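Side-chain contacts in acyl-coenzyme A oxidase 1 (Yarrowia lipolytica, PDB 5Y9D), which catalyses the FAD-dependent oxidation of acyl-CoAs to trans-2-enoyl-CoAs in peroxisomal fatty acid beta-oxidation, passing the electrons to oxygen to make hydrogen peroxide: residues T511-L516 against N626-E631; V523-T528 against E614-P619; T213-V218 against H243-K248; N133-S138 against K154-V159. All blocks are in the same frame, centred on the assembly; numbering follows the deposited sequence.

Contact 1 of 4, residues T511-L516 against N626-E631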
loop_
_atom_site.group_PDB
_atom_site.type_symbol
_atom_site.label_atom_id
_atom_site.label_comp_id
_atom_site.label_asym_id
_atom_site.label_seq_id
_atom_site.Cartn_x
_atom_site.Cartn_y
_atom_site.Cartn_z
ATOM N N THR A 511 -34.124 13.485 -2.002
ATOM C CA THR A 511 -34.496 12.337 -1.184
ATOM C C THR A 511 -34.467 12.793 0.289
ATOM O O THR A 511 -33.503 13.421 0.720
ATOM C CB THR A 511 -33.518 11.156 -1.420
ATOM O OG1 THR A 511 -33.365 10.934 -2.830
ATOM C CG2 THR A 511 -34.015 9.860 -0.740
ATOM N N PRO A 512 -35.522 12.491 1.066
ATOM C CA PRO A 512 -35.522 12.976 2.444
ATOM C C PRO A 512 -34.564 12.199 3.328
ATOM O O PRO A 512 -34.056 11.145 2.937
ATOM C CB PRO A 512 -36.957 12.715 2.902
ATOM C CG PRO A 512 -37.369 11.502 2.131
ATOM C CD PRO A 512 -36.675 11.610 0.793
ATOM N N ARG A 513 -34.338 12.733 4.520
ATOM C CA ARG A 513 -33.513 12.097 5.542
ATOM C C ARG A 513 -34.009 10.699 5.964
ATOM O O ARG A 513 -33.199 9.791 6.149
ATOM C CB ARG A 513 -33.430 13.024 6.766
ATOM C CG ARG A 513 -33.044 12.345 8.075
ATOM C CD ARG A 513 -33.188 13.290 9.253
ATOM N NE ARG A 513 -32.072 14.228 9.294
ATOM C CZ ARG A 513 -30.904 13.997 9.894
ATOM N NH1 ARG A 513 -29.963 14.936 9.846
ATOM N NH2 ARG A 513 -30.667 12.849 10.547
ATOM N N GLU A 514 -35.324 10.538 6.128
ATOM C CA GLU A 514 -35.920 9.288 6.640
ATOM C C GLU A 514 -35.626 8.114 5.719
ATOM O O GLU A 514 -35.327 7.011 6.177
ATOM C CB GLU A 514 -37.448 9.402 6.783
ATOM C CG GLU A 514 -37.946 10.339 7.881
ATOM C CD GLU A 514 -37.973 11.809 7.469
ATOM O OE1 GLU A 514 -37.527 12.661 8.280
ATOM O OE2 GLU A 514 -38.428 12.108 6.336
ATOM N N GLN A 515 -35.738 8.347 4.420
ATOM C CA GLN A 515 -35.410 7.314 3.435
ATOM C C GLN A 515 -33.905 7.028 3.424
ATOM O O GLN A 515 -33.471 5.883 3.407
ATOM C CB GLN A 515 -35.883 7.743 2.043
ATOM C CG GLN A 515 -37.391 7.772 1.916
ATOM C CD GLN A 515 -37.839 8.349 0.597
ATOM O OE1 GLN A 515 -37.296 8.008 -0.463
ATOM N NE2 GLN A 515 -38.825 9.243 0.649
ATOM N N LEU A 516 -33.118 8.090 3.456
ATOM C CA LEU A 516 -31.677 7.954 3.476
ATOM C C LEU A 516 -31.102 7.234 4.720
ATOM O O LEU A 516 -29.963 6.773 4.674
ATOM C CB LEU A 516 -31.027 9.329 3.288
ATOM C CG LEU A 516 -31.006 9.896 1.859
ATOM C CD1 LEU A 516 -30.355 11.274 1.867
ATOM C CD2 LEU A 516 -30.294 8.965 0.878
ATOM N N ASN A 626 -23.368 13.590 3.236
ATOM C CA ASN A 626 -22.201 14.011 3.989
ATOM C C ASN A 626 -22.473 14.283 5.468
ATOM O O ASN A 626 -21.707 13.841 6.310
ATOM C CB ASN A 626 -21.572 15.251 3.356
ATOM C CG ASN A 626 -21.069 15.000 1.946
ATOM O OD1 ASN A 626 -21.367 15.778 1.034
ATOM N ND2 ASN A 626 -20.316 13.904 1.750
ATOM N N SER A 627 -23.557 14.999 5.768
ATOM C CA SER A 627 -23.962 15.292 7.143
ATOM C C SER A 627 -24.321 14.034 7.924
ATOM O O SER A 627 -23.945 13.899 9.101
ATOM C CB SER A 627 -25.190 16.224 7.169
ATOM O OG SER A 627 -24.820 17.576 7.031
ATOM N N LEU A 628 -25.103 13.156 7.290
ATOM C CA LEU A 628 -25.484 11.888 7.908
ATOM C C LEU A 628 -24.259 11.009 8.274
ATOM O O LEU A 628 -24.208 10.434 9.344
ATOM C CB LEU A 628 -26.462 11.115 7.001
ATOM C CG LEU A 628 -27.865 11.710 6.794
ATOM C CD1 LEU A 628 -28.761 10.720 6.062
ATOM C CD2 LEU A 628 -28.530 12.123 8.104
ATOM N N VAL A 629 -23.285 10.924 7.377
ATOM C CA VAL A 629 -22.034 10.227 7.658
ATOM C C VAL A 629 -21.385 10.800 8.922
ATOM O O VAL A 629 -21.056 10.050 9.849
ATOM C CB VAL A 629 -21.081 10.301 6.438
ATOM C CG1 VAL A 629 -19.629 10.051 6.830
ATOM C CG2 VAL A 629 -21.544 9.329 5.362
ATOM N N ASP A 630 -21.231 12.122 8.952
ATOM C CA ASP A 630 -20.787 12.852 10.144
ATOM C C ASP A 630 -21.552 12.482 11.428
ATOM O O ASP A 630 -20.928 12.303 12.489
ATOM C CB ASP A 630 -20.912 14.354 9.908
ATOM C CG ASP A 630 -19.967 14.873 8.817
ATOM O OD1 ASP A 630 -19.618 14.118 7.883
ATOM O OD2 ASP A 630 -19.574 16.054 8.895
ATOM N N GLU A 631 -22.883 12.373 11.346
ATOM C CA GLU A 631 -23.697 11.987 12.511
ATOM C C GLU A 631 -23.422 10.565 12.945
ATOM O O GLU A 631 -23.264 10.277 14.127
ATOM C CB GLU A 631 -25.205 12.060 12.229
ATOM C CG GLU A 631 -25.864 13.416 12.374
ATOM C CD GLU A 631 -27.353 13.396 11.977
ATOM O OE1 GLU A 631 -28.114 12.516 12.465
ATOM O OE2 GLU A 631 -27.762 14.274 11.182
#

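Contact 2 of 4, residues V523-T528 against E614-P619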
loop_
_atom_site.group_PDB
_atom_site.type_symbol
_atom_site.label_atom_id
_atom_site.label_comp_id
_atom_site.label_asym_id
_atom_site.label_seq_id
_atom_site.Cartn_x
_atom_site.Cartn_y
_atom_site.Cartn_z
ATOM N N VAL A 523 -30.512 -0.455 0.513
ATOM C CA VAL A 523 -30.401 -1.726 -0.206
ATOM C C VAL A 523 -30.900 -1.555 -1.641
ATOM O O VAL A 523 -30.155 -1.755 -2.601
ATOM C CB VAL A 523 -31.179 -2.853 0.502
ATOM C CG1 VAL A 523 -31.290 -4.086 -0.380
ATOM C CG2 VAL A 523 -30.498 -3.226 1.811
ATOM N N GLU A 524 -32.149 -1.127 -1.749
ATOM C CA GLU A 524 -32.821 -0.912 -3.014
ATOM C C GLU A 524 -32.043 0.074 -3.864
ATOM O O GLU A 524 -31.966 -0.083 -5.080
ATOM C CB GLU A 524 -34.258 -0.420 -2.764
ATOM C CG GLU A 524 -35.098 -0.212 -4.026
ATOM C CD GLU A 524 -35.179 -1.462 -4.887
ATOM O OE1 GLU A 524 -35.135 -2.558 -4.290
ATOM O OE2 GLU A 524 -35.275 -1.363 -6.139
ATOM N N ALA A 525 -31.434 1.081 -3.235
ATOM C CA ALA A 525 -30.645 2.040 -4.003
ATOM C C ALA A 525 -29.454 1.341 -4.605
ATOM O O ALA A 525 -29.081 1.585 -5.771
ATOM C CB ALA A 525 -30.193 3.197 -3.146
ATOM N N PHE A 526 -28.869 0.449 -3.814
ATOM C CA PHE A 526 -27.665 -0.230 -4.269
ATOM C C PHE A 526 -27.981 -1.249 -5.320
ATOM O O PHE A 526 -27.299 -1.282 -6.341
ATOM C CB PHE A 526 -26.851 -0.825 -3.111
ATOM C CG PHE A 526 -25.702 0.032 -2.743
ATOM C CD1 PHE A 526 -25.841 1.018 -1.796
ATOM C CD2 PHE A 526 -24.517 -0.071 -3.427
ATOM C CE1 PHE A 526 -24.797 1.855 -1.495
ATOM C CE2 PHE A 526 -23.470 0.762 -3.136
ATOM C CZ PHE A 526 -23.612 1.729 -2.166
ATOM N N ARG A 527 -29.014 -2.054 -5.081
ATOM C CA ARG A 527 -29.509 -3.011 -6.076
ATOM C C ARG A 527 -29.865 -2.371 -7.431
ATOM O O ARG A 527 -29.519 -2.891 -8.495
ATOM C CB ARG A 527 -30.709 -3.742 -5.519
ATOM C CG ARG A 527 -30.322 -4.704 -4.422
ATOM C CD ARG A 527 -31.510 -5.351 -3.770
ATOM N NE ARG A 527 -31.046 -6.494 -2.995
ATOM C CZ ARG A 527 -31.787 -7.208 -2.160
ATOM N NH1 ARG A 527 -33.077 -6.950 -1.947
ATOM N NH2 ARG A 527 -31.215 -8.214 -1.541
ATOM N N THR A 528 -30.531 -1.227 -7.371
ATOM C CA THR A 528 -30.810 -0.407 -8.543
ATOM C C THR A 528 -29.562 0.040 -9.288
ATOM O O THR A 528 -29.530 -0.002 -10.517
ATOM C CB THR A 528 -31.610 0.844 -8.118
ATOM O OG1 THR A 528 -32.831 0.410 -7.520
ATOM C CG2 THR A 528 -31.911 1.724 -9.286
ATOM N N GLU A 614 -27.138 7.703 -12.574
ATOM C CA GLU A 614 -28.303 6.844 -12.715
ATOM C C GLU A 614 -29.621 7.454 -12.252
ATOM O O GLU A 614 -30.632 6.739 -12.196
ATOM C CB GLU A 614 -28.044 5.535 -11.939
ATOM C CG GLU A 614 -26.945 4.673 -12.542
ATOM C CD GLU A 614 -27.275 4.287 -13.966
ATOM O OE1 GLU A 614 -28.353 3.689 -14.174
ATOM O OE2 GLU A 614 -26.481 4.621 -14.869
ATOM N N ASN A 615 -29.617 8.745 -11.909
ATOM C CA ASN A 615 -30.824 9.409 -11.398
ATOM C C ASN A 615 -31.454 8.637 -10.218
ATOM O O ASN A 615 -32.634 8.270 -10.248
ATOM C CB ASN A 615 -31.850 9.598 -12.536
ATOM C CG ASN A 615 -33.008 10.493 -12.141
ATOM O OD1 ASN A 615 -34.172 10.068 -12.083
ATOM N ND2 ASN A 615 -32.689 11.744 -11.850
ATOM N N ILE A 616 -30.642 8.369 -9.196
ATOM C CA ILE A 616 -31.096 7.714 -7.960
ATOM C C ILE A 616 -31.176 8.752 -6.834
ATOM O O ILE A 616 -32.110 8.756 -6.028
ATOM C CB ILE A 616 -30.132 6.567 -7.568
ATOM C CG1 ILE A 616 -30.290 5.382 -8.551
ATOM C CG2 ILE A 616 -30.349 6.121 -6.123
ATOM C CD1 ILE A 616 -29.029 4.567 -8.783
ATOM N N LEU A 617 -30.162 9.610 -6.800
ATOM C CA LEU A 617 -30.062 10.719 -5.876
ATOM C C LEU A 617 -29.987 11.998 -6.686
ATOM O O LEU A 617 -29.602 11.977 -7.844
ATOM C CB LEU A 617 -28.772 10.598 -5.080
ATOM C CG LEU A 617 -28.626 9.333 -4.235
ATOM C CD1 LEU A 617 -27.223 9.277 -3.642
ATOM C CD2 LEU A 617 -29.700 9.267 -3.152
ATOM N N THR A 618 -30.327 13.114 -6.060
ATOM C CA THR A 618 -30.099 14.429 -6.657
ATOM C C THR A 618 -28.829 15.021 -6.073
ATOM O O THR A 618 -28.406 14.618 -4.994
ATOM C CB THR A 618 -31.259 15.393 -6.342
ATOM O OG1 THR A 618 -31.205 15.786 -4.967
ATOM C CG2 THR A 618 -32.577 14.726 -6.591
ATOM N N PRO A 619 -28.217 15.994 -6.775
ATOM C CA PRO A 619 -27.137 16.795 -6.178
ATOM C C PRO A 619 -27.400 17.245 -4.738
ATOM O O PRO A 619 -26.560 17.033 -3.873
ATOM C CB PRO A 619 -27.050 17.988 -7.124
ATOM C CG PRO A 619 -27.365 17.392 -8.464
ATOM C CD PRO A 619 -28.368 16.283 -8.216
#

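Contact 3 of 4, residues T213-V218 against H243-K248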
loop_
_atom_site.group_PDB
_atom_site.type_symbol
_atom_site.label_atom_id
_atom_site.label_comp_id
_atom_site.label_asym_id
_atom_site.label_seq_id
_atom_site.Cartn_x
_atom_site.Cartn_y
_atom_site.Cartn_z
ATOM N N THR A 213 11.473 -27.538 0.976
ATOM C CA THR A 213 10.770 -28.441 1.903
ATOM C C THR A 213 9.952 -29.600 1.283
ATOM O O THR A 213 9.932 -30.717 1.807
ATOM C CB THR A 213 9.972 -27.628 2.963
ATOM O OG1 THR A 213 8.851 -28.367 3.459
ATOM C CG2 THR A 213 9.476 -26.392 2.438
ATOM N N SER A 214 9.319 -29.354 0.159
ATOM C CA SER A 214 8.411 -30.321 -0.407
ATOM C C SER A 214 9.098 -31.489 -1.036
ATOM O O SER A 214 10.138 -31.315 -1.724
ATOM C CB SER A 214 7.534 -29.666 -1.433
ATOM O OG SER A 214 6.646 -28.806 -0.767
ATOM N N THR A 215 8.508 -32.672 -0.798
ATOM C CA THR A 215 8.960 -33.917 -1.434
ATOM C C THR A 215 8.165 -34.271 -2.686
ATOM O O THR A 215 8.675 -34.893 -3.589
ATOM C CB THR A 215 8.771 -35.075 -0.496
ATOM O OG1 THR A 215 7.383 -35.136 -0.159
ATOM C CG2 THR A 215 9.628 -34.853 0.738
ATOM N N HIS A 216 6.896 -33.894 -2.692
ATOM C CA HIS A 216 6.002 -34.214 -3.778
ATOM C C HIS A 216 5.393 -32.932 -4.204
ATOM O O HIS A 216 5.353 -31.983 -3.411
ATOM C CB HIS A 216 4.930 -35.168 -3.300
ATOM C CG HIS A 216 5.422 -36.563 -3.158
ATOM N ND1 HIS A 216 6.251 -36.961 -2.128
ATOM C CD2 HIS A 216 5.230 -37.655 -3.930
ATOM C CE1 HIS A 216 6.542 -38.244 -2.272
ATOM N NE2 HIS A 216 5.942 -38.684 -3.362
ATOM N N CYS A 217 4.946 -32.888 -5.453
ATOM C CA CYS A 217 4.147 -31.758 -5.941
ATOM C C CYS A 217 2.907 -32.260 -6.681
ATOM O O CYS A 217 2.854 -33.421 -7.116
ATOM C CB CYS A 217 4.994 -30.869 -6.854
ATOM S SG CYS A 217 4.867 -31.140 -8.636
ATOM N N VAL A 218 1.906 -31.395 -6.778
ATOM C CA VAL A 218 0.855 -31.560 -7.762
ATOM C C VAL A 218 1.173 -30.584 -8.838
ATOM O O VAL A 218 1.323 -29.413 -8.575
ATOM C CB VAL A 218 -0.528 -31.213 -7.220
ATOM C CG1 VAL A 218 -1.550 -31.207 -8.343
ATOM C CG2 VAL A 218 -0.936 -32.218 -6.187
ATOM N N HIS A 243 14.765 -39.644 1.697
ATOM C CA HIS A 243 15.657 -40.043 2.762
ATOM C C HIS A 243 16.885 -39.174 2.883
ATOM O O HIS A 243 17.509 -39.149 3.941
ATOM C CB HIS A 243 16.007 -41.538 2.641
ATOM C CG HIS A 243 14.871 -42.449 3.003
ATOM N ND1 HIS A 243 14.617 -42.842 4.298
ATOM C CD2 HIS A 243 13.910 -43.028 2.245
ATOM C CE1 HIS A 243 13.565 -43.645 4.321
ATOM N NE2 HIS A 243 13.117 -43.771 3.087
ATOM N N ASP A 244 17.233 -38.450 1.823
ATOM C CA ASP A 244 18.295 -37.429 1.878
ATOM C C ASP A 244 17.861 -36.055 1.345
ATOM O O ASP A 244 18.644 -35.120 1.292
ATOM C CB ASP A 244 19.528 -37.905 1.116
ATOM C CG ASP A 244 19.215 -38.356 -0.322
ATOM O OD1 ASP A 244 18.425 -37.694 -1.035
ATOM O OD2 ASP A 244 19.778 -39.391 -0.746
ATOM N N HIS A 245 16.612 -35.949 0.912
ATOM C CA HIS A 245 16.077 -34.711 0.339
ATOM C C HIS A 245 16.655 -34.234 -1.012
ATOM O O HIS A 245 16.368 -33.122 -1.454
ATOM C CB HIS A 245 16.192 -33.603 1.372
ATOM C CG HIS A 245 14.931 -32.847 1.552
ATOM N ND1 HIS A 245 14.863 -31.483 1.441
ATOM C CD2 HIS A 245 13.681 -33.270 1.837
ATOM C CE1 HIS A 245 13.621 -31.096 1.657
ATOM N NE2 HIS A 245 12.883 -32.164 1.895
ATOM N N SER A 246 17.443 -35.070 -1.666
ATOM C CA SER A 246 18.023 -34.730 -2.955
ATOM C C SER A 246 16.962 -34.791 -4.066
ATOM O O SER A 246 16.017 -35.545 -3.958
ATOM C CB SER A 246 19.171 -35.683 -3.288
ATOM O OG SER A 246 18.700 -36.946 -3.697
ATOM N N LEU A 247 17.154 -33.983 -5.107
ATOM C CA LEU A 247 16.264 -33.889 -6.268
ATOM C C LEU A 247 16.281 -35.182 -7.070
ATOM O O LEU A 247 17.341 -35.734 -7.334
ATOM C CB LEU A 247 16.676 -32.719 -7.186
ATOM C CG LEU A 247 16.621 -31.345 -6.530
ATOM C CD1 LEU A 247 17.260 -30.264 -7.390
ATOM C CD2 LEU A 247 15.187 -30.983 -6.208
ATOM N N LYS A 248 15.104 -35.660 -7.442
ATOM C CA LYS A 248 15.007 -36.748 -8.385
ATOM C C LYS A 248 15.578 -36.353 -9.738
ATOM O O LYS A 248 15.722 -35.159 -10.075
ATOM C CB LYS A 248 13.569 -37.190 -8.545
ATOM C CG LYS A 248 12.987 -37.675 -7.226
ATOM C CD LYS A 248 12.253 -39.003 -7.362
ATOM C CE LYS A 248 11.800 -39.456 -5.983
ATOM N NZ LYS A 248 12.285 -40.815 -5.582
#

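Contact 4 of 4, residues N133-S138 against K154-V159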
loop_
_atom_site.group_PDB
_atom_site.type_symbol
_atom_site.label_atom_id
_atom_site.label_comp_id
_atom_site.label_asym_id
_atom_site.label_seq_id
_atom_site.Cartn_x
_atom_site.Cartn_y
_atom_site.Cartn_z
ATOM N N ASN A 133 -3.846 -27.278 2.475
ATOM C CA ASN A 133 -4.951 -26.669 1.669
ATOM C C ASN A 133 -4.796 -26.998 0.174
ATOM O O ASN A 133 -5.605 -27.712 -0.385
ATOM C CB ASN A 133 -5.056 -25.123 1.916
ATOM C CG ASN A 133 -6.004 -24.388 0.939
ATOM O OD1 ASN A 133 -7.170 -24.756 0.784
ATOM N ND2 ASN A 133 -5.511 -23.298 0.321
ATOM N N LEU A 134 -3.738 -26.514 -0.468
ATOM C CA LEU A 134 -3.608 -26.641 -1.917
ATOM C C LEU A 134 -3.285 -28.039 -2.401
ATOM O O LEU A 134 -3.947 -28.543 -3.283
ATOM C CB LEU A 134 -2.565 -25.670 -2.428
ATOM C CG LEU A 134 -2.982 -24.207 -2.243
ATOM C CD1 LEU A 134 -1.895 -23.265 -2.730
ATOM C CD2 LEU A 134 -4.275 -23.945 -2.984
ATOM N N PHE A 135 -2.293 -28.679 -1.801
ATOM C CA PHE A 135 -1.850 -29.956 -2.291
ATOM C C PHE A 135 -2.859 -31.047 -1.958
ATOM O O PHE A 135 -3.249 -31.831 -2.829
ATOM C CB PHE A 135 -0.456 -30.325 -1.764
ATOM C CG PHE A 135 -0.107 -31.733 -2.016
ATOM C CD1 PHE A 135 0.426 -32.104 -3.221
ATOM C CD2 PHE A 135 -0.433 -32.708 -1.100
ATOM C CE1 PHE A 135 0.710 -33.423 -3.490
ATOM C CE2 PHE A 135 -0.166 -34.045 -1.366
ATOM C CZ PHE A 135 0.418 -34.397 -2.566
ATOM N N ILE A 136 -3.270 -31.088 -0.699
ATOM C CA ILE A 136 -4.200 -32.113 -0.224
ATOM C C ILE A 136 -5.557 -31.938 -0.849
ATOM O O ILE A 136 -6.190 -32.933 -1.240
ATOM C CB ILE A 136 -4.299 -32.089 1.309
ATOM C CG1 ILE A 136 -3.052 -32.753 1.886
ATOM C CG2 ILE A 136 -5.581 -32.757 1.831
ATOM C CD1 ILE A 136 -2.920 -34.211 1.548
ATOM N N GLY A 137 -5.988 -30.683 -0.967
ATOM C CA GLY A 137 -7.311 -30.369 -1.520
ATOM C C GLY A 137 -7.418 -30.819 -2.962
ATOM O O GLY A 137 -8.483 -31.260 -3.402
ATOM N N SER A 138 -6.298 -30.715 -3.684
ATOM C CA SER A 138 -6.245 -31.139 -5.065
ATOM C C SER A 138 -6.307 -32.652 -5.175
ATOM O O SER A 138 -6.934 -33.143 -6.077
ATOM C CB SER A 138 -5.011 -30.593 -5.800
ATOM O OG SER A 138 -4.905 -29.176 -5.676
ATOM N N LYS A 154 0.631 -43.173 1.959
ATOM C CA LYS A 154 2.057 -42.842 1.843
ATOM C C LYS A 154 2.504 -41.644 2.676
ATOM O O LYS A 154 3.623 -41.201 2.518
ATOM C CB LYS A 154 2.497 -42.706 0.372
ATOM C CG LYS A 154 2.617 -44.068 -0.321
ATOM C CD LYS A 154 3.930 -44.262 -1.066
ATOM C CE LYS A 154 4.030 -43.395 -2.314
ATOM N NZ LYS A 154 4.831 -44.055 -3.394
ATOM N N GLY A 155 1.650 -41.138 3.566
ATOM C CA GLY A 155 2.022 -40.105 4.538
ATOM C C GLY A 155 1.471 -38.720 4.250
ATOM O O GLY A 155 1.702 -37.795 5.019
ATOM N N ALA A 156 0.725 -38.568 3.157
ATOM C CA ALA A 156 0.338 -37.262 2.660
ATOM C C ALA A 156 -0.434 -36.420 3.642
ATOM O O ALA A 156 -0.008 -35.302 3.953
ATOM C CB ALA A 156 -0.456 -37.409 1.375
ATOM N N VAL A 157 -1.566 -36.931 4.129
ATOM C CA VAL A 157 -2.348 -36.231 5.174
ATOM C C VAL A 157 -1.545 -36.063 6.487
ATOM O O VAL A 157 -1.385 -34.938 6.974
ATOM C CB VAL A 157 -3.707 -36.911 5.468
ATOM C CG1 VAL A 157 -4.476 -36.161 6.536
ATOM C CG2 VAL A 157 -4.571 -36.962 4.217
ATOM N N ALA A 158 -0.973 -37.143 7.020
ATOM C CA ALA A 158 -0.175 -37.044 8.268
ATOM C C ALA A 158 1.143 -36.183 8.227
ATOM O O ALA A 158 1.709 -35.856 9.267
ATOM C CB ALA A 158 0.139 -38.450 8.775
ATOM N N VAL A 159 1.613 -35.845 7.028
ATOM C CA VAL A 159 2.903 -35.185 6.808
ATOM C C VAL A 159 4.061 -35.990 7.417
ATOM O O VAL A 159 4.893 -35.485 8.152
ATOM C CB VAL A 159 2.855 -33.721 7.264
ATOM C CG1 VAL A 159 3.908 -32.936 6.553
ATOM C CG2 VAL A 159 1.542 -33.079 6.871
#

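Contact 1 of 4, residues T511-L516 against N626-E631
Arg513 and Glu631 meet end-on in a two-pronged salt bridge. NH1 of Arg513 donates to OE2 of Glu631 at 2.7 Å in a nearly straight bond (169°), and NH2 of Arg513 donates to OE1 of Glu631 at 3.2 Å. Both oxygens accept on their syn lone pairs, and guanidinium and carboxylate lie within 15° of one plane, so the pair of bonds fixes the rotation of both flat groups. The arginine gets there with CG anti to the backbone N (chi1 159°) and a bend at chi3, while the Glu631 chain runs extended beyond CG to meet it. Leu628 works beneath this bridge: its CD2 lies over one face of the guanidinium, toward the rim, 3.3 Å from NH2 of Arg513. The other methyl, CD1, packs on CB of Leu516 at 3.8 Å, so one leucine serves both an apolar and a charged neighbour. Leu628 also touches Leu601 of helix 589-606, and Leu516 rests on Phe521. This is side-chain packing between a short helix, with Pro512 at its N-cap, and the longer helix 619-637: an apolar contact bordered by a bidentate arginine-glutamate bridge, in the helical C-terminal part of the acyl-CoA oxidase fold.

Contact 2 of 4, residues V523-T528 against E614-P619
Ile616 fits against one side of the helix through Ala525 and Thr528, residues three apart whose side chains both face it. Its branches divide the work: CG2 of Ile616 lies 4.2 Å from CB of Ala525, while CG1 of Ile616 is 4.1 Å from CG2 of Thr528, and CD1 also borders that methyl, the two side chains running antiparallel alongside one another. Thr528 presents its methyl because CG2 stands anti to the backbone N, with OG1 (chi1 -60°) turned back along the helix to donate to Glu524 O at 2.6 Å. That carbonyl also accepts from Thr528 N, the two donors reaching it from opposite faces. A serine here would probably keep the hydroxyl bond but leave CG1 and CD1 of Ile616 without their methyl partner. Ile616 is itself set in place by the end of helix 608-613, where a Schellman motif with Asn615 at C-prime and Ile616 N bonded to Phe611 O turns the chain. Next to it, Phe526 meets the ring of Phe611 edge-to-face and reaches helix 589-606. The linker between helices 608-613 and 619-637 is thus pressed on helix 519-544, whose other sides meet helices 558-581 and 589-606.

Contact 3 of 4, residues T213-V218 against H243-K248
Two loop segments of the beta-rich middle domain meet here: residues 213-215, leading into strand 216-225, and the turn 243-248 between strands 228-238 and 251-255. The link is the imidazole of His245, whose NE2 donates to Thr213 O at 3.3 Å. The carbonyl oxygen lies close to the ring plane, but the donor sits well above the carbonyl plane of Thr213 and the N-H...O angle is 140°, so this is a long, bent bond. CE1 of His245 lies 3.7 Å from Thr213 O, so the imidazole edge rather than its face meets the chain. CG2 of Thr215 comes obliquely to the ring, 4.4 Å from NE2 of His245. Thr215 OG1 is occupied in its own segment, sharing a hydrogen bond of 2.9 Å with ND1 of His216, and it also bonds Tyr163 N. The turn carrying the histidine is braced by an Asx turn, in which Ser246 N donates to OD1 of Asp244 at 2.9 Å. A leucine in place of His245 would probably leave Thr213 O without this donor and the turn without its polar tie to the chain before strand 216-225. Outside the pair, the His245 ring meets Tyr687 of the second subunit, and Leu691 of that subunit packs on both Thr213 and His245. The contact thus ties the loop after strand 228-238 to the chain entering strand 216-225, in the acyl-CoA dehydrogenase-type middle domain, where the second subunit packs on it.

Contact 4 of 4, residues N133-S138 against K154-V159
The backbones come nearest at Ile136 and Val157, with CA atoms 7.0 Å apart, where a helix faces the turn that follows the next helix. Ile136 carries most of the contact. Its CG1 is anti to the carbonyl carbon (chi1 -77°), and a second bend at chi2 (-64°) brings CD1 over the Ala156-Val157 peptide: this one methyl lies 3.9 Å from C of Ala156, 4.0 Å from CB of Ala156 and 4.2 Å from CG2 of Val157. Phe135 adds the edge of its ring, CE2 standing 4.3 Å from CB of Ala156 with that methyl near the ring plane. No hydrogen bond crosses the pair; the side chains meet by van der Waals packing. Within the helix, OG of Ser138 folds back to Leu134 O at 2.7 Å. A Schellman motif ends helix 145-153, with Gly155 at C-prime and Ala156 N bonded to Trp151 O; at the backbone angles of Gly155 a side chain would jam against the preceding carbonyl. Ala156 also touches Trp151, and Val157 rests on Phe148 and Val152, so the turn is packed on its own helix too. Together these side chains fasten the segment between helix 145-153 and strand 166-167 to the flank of helix 122-142.

Along the chain contact 4 comes first, then contact 3, with contacts 1 and 2 in the C-terminal helical region. They form two neighbourhoods on opposite sides of the chain's centre, with centres 49 to 61 Å apart. Contacts 3 and 4, centres 14 Å apart, touch where Val218 of strand 216-225 meets the ring of Phe135 on helix 122-142, joining the N-terminal helical part to the middle domain near the FAD. Contacts 1 and 2, also 14 Å apart, touch through Leu617 against Thr511 and Leu516, and residues 523-528 and 614-619 lie in sequence between the segments of contact 1. Contacts 1, 3 and 4 all reach the second subunit, so both neighbourhoods border the dimer interface.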